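Local atomic coordinates of glutathione S-transferase (Sphingomonas paucimobilis, PDB entry 1F2E), a protein that binds glutathione and, as a member of the glutathione S-transferase superfamily, probably transfers it to electrophilic substrates. Residues Val168-Met172 and Ala173-Ala177. Residues are numbered along the deposited sequence; the frame is centred on the assembly and turned at random.
Sequences VGIDM and AAYPA
A short 3-10 turn, Met172-Ala174, preceded by Asp171, whose carboxylate bonds into it, leads the chain into helix 176-185 of the all-helical C-terminal domain. Asp171 OD1 accepts a hydrogen bond from Ala173 N at 2.6 Å, an Asx turn that ties the carboxylate to the start of the 3-10 turn. In Asp171, chi1 of -168° sets CG opposite the backbone N and turns the carboxylate toward the N-H of Ala173, which reaches OD1 from the anti side, 31° out of the carboxylate plane. Aspartate suits this place because its short arm brings an acceptor back to an N-H two residues on. Two i to i+3 bonds then wind the turn: Ala174 N to Asp171 O, 3.2 Å, and Tyr175 N to Met172 O, 3.0 Å. Both alanines are exposed, and the methyl of Ala174 is small enough to lie 3.8 Å above the plane of the Tyr175 ring, offset toward the rim.

The Tyr175 ring folds back along the turn to meet Ile170 and Met172. Ile170 CG2 meets the ring at its edge, 4.2 Å from CE1, while Met172, bent at chi2 and chi3, crosses the tyrosine side chain at about a right angle. This Met-aromatic contact is oblique, with SD 4.0 Å from CD1. Tyr175 is also the N-cap residue of helix 176-185, and Pro176, which needs no amide hydrogen, fits the helix's first turn. Among the neighbouring helices, Ile170 and Tyr175 both pack on Leu133 of helix 119-141, Ile170 also touches Val129, and Met172 rests on Pro165 in the loop that follows helix 153-161.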
loop_
_atom_site.group_PDB
_atom_site.type_symbol
_atom_site.label_atom_id
_atom_site.label_comp_id
_atom_site.label_asym_id
_atom_site.label_seq_id
_atom_site.Cartn_x
_atom_site.Cartn_y
_atom_site.Cartn_z
ATOM N N VAL A 168 15.297 14.127 -9.906
ATOM C CA VAL A 168 14.177 14.994 -10.273
ATOM C C VAL A 168 14.316 16.394 -9.644
ATOM O O VAL A 168 13.329 17.110 -9.486
ATOM C CB VAL A 168 12.806 14.375 -9.883
ATOM C CG1 VAL A 168 12.545 13.126 -10.712
ATOM C CG2 VAL A 168 12.778 14.034 -8.404
ATOM N N GLY A 169 15.544 16.762 -9.266
ATOM C CA GLY A 169 15.802 18.086 -8.720
ATOM C C GLY A 169 15.707 18.345 -7.225
ATOM O O GLY A 169 15.592 19.498 -6.811
ATOM N N ILE A 170 15.765 17.297 -6.410
ATOM C CA ILE A 170 15.673 17.453 -4.961
ATOM C C ILE A 170 16.991 17.038 -4.327
ATOM O O ILE A 170 17.274 15.852 -4.175
ATOM C CB ILE A 170 14.514 16.597 -4.410
ATOM C CG1 ILE A 170 13.189 17.121 -4.973
ATOM C CG2 ILE A 170 14.497 16.636 -2.889
ATOM C CD1 ILE A 170 12.004 16.221 -4.692
ATOM N N ASP A 171 17.800 18.025 -3.964
ATOM C CA ASP A 171 19.113 17.773 -3.379
ATOM C C ASP A 171 19.058 16.988 -2.077
ATOM O O ASP A 171 18.573 17.483 -1.056
ATOM C CB ASP A 171 19.844 19.094 -3.130
ATOM C CG ASP A 171 21.306 18.891 -2.789
ATOM O OD1 ASP A 171 21.657 17.833 -2.220
ATOM O OD2 ASP A 171 22.110 19.800 -3.079
ATOM N N MET A 172 19.573 15.765 -2.111
ATOM C CA MET A 172 19.576 14.920 -0.926
ATOM C C MET A 172 20.532 15.391 0.178
ATOM O O MET A 172 20.523 14.848 1.290
ATOM C CB MET A 172 19.902 13.482 -1.327
ATOM C CG MET A 172 18.766 12.774 -2.067
ATOM S SD MET A 172 17.232 12.668 -1.076
ATOM C CE MET A 172 17.685 11.402 0.086
ATOM N N ALA A 173 21.357 16.397 -0.116
ATOM C CA ALA A 173 22.294 16.913 0.888
ATOM C C ALA A 173 21.502 17.591 1.995
ATOM O O ALA A 173 22.017 17.861 3.086
ATOM C CB ALA A 173 23.259 17.903 0.261
ATOM N N ALA A 174 20.239 17.865 1.707
ATOM C CA ALA A 174 19.365 18.491 2.681
ATOM C C ALA A 174 18.943 17.497 3.767
ATOM O O ALA A 174 18.556 17.902 4.850
ATOM C CB ALA A 174 18.130 19.069 1.979
ATOM N N TYR A 175 19.025 16.200 3.492
ATOM C CA TYR A 175 18.626 15.195 4.489
ATOM C C TYR A 175 19.809 14.308 4.891
ATOM O O TYR A 175 19.956 13.187 4.407
ATOM C CB TYR A 175 17.475 14.358 3.928
ATOM C CG TYR A 175 16.451 15.222 3.226
ATOM C CD1 TYR A 175 16.470 15.373 1.840
ATOM C CD2 TYR A 175 15.537 15.977 3.955
ATOM C CE1 TYR A 175 15.605 16.263 1.191
ATOM C CE2 TYR A 175 14.668 16.871 3.323
ATOM C CZ TYR A 175 14.709 17.010 1.938
ATOM O OH TYR A 175 13.855 17.893 1.311
ATOM N N PRO A 176 20.664 14.810 5.799
ATOM C CA PRO A 176 21.859 14.126 6.309
ATOM C C PRO A 176 21.635 12.719 6.863
ATOM O O PRO A 176 22.412 11.812 6.566
ATOM C CB PRO A 176 22.381 15.089 7.377
ATOM C CG PRO A 176 21.899 16.418 6.914
ATOM C CD PRO A 176 20.490 16.109 6.476
ATOM N N ALA A 177 20.591 12.534 7.666
ATOM C CA ALA A 177 20.317 11.215 8.238
ATOM C C ALA A 177 19.966 10.215 7.132
ATOM O O ALA A 177 20.398 9.061 7.167
ATOM C CB ALA A 177 19.181 11.295 9.252
#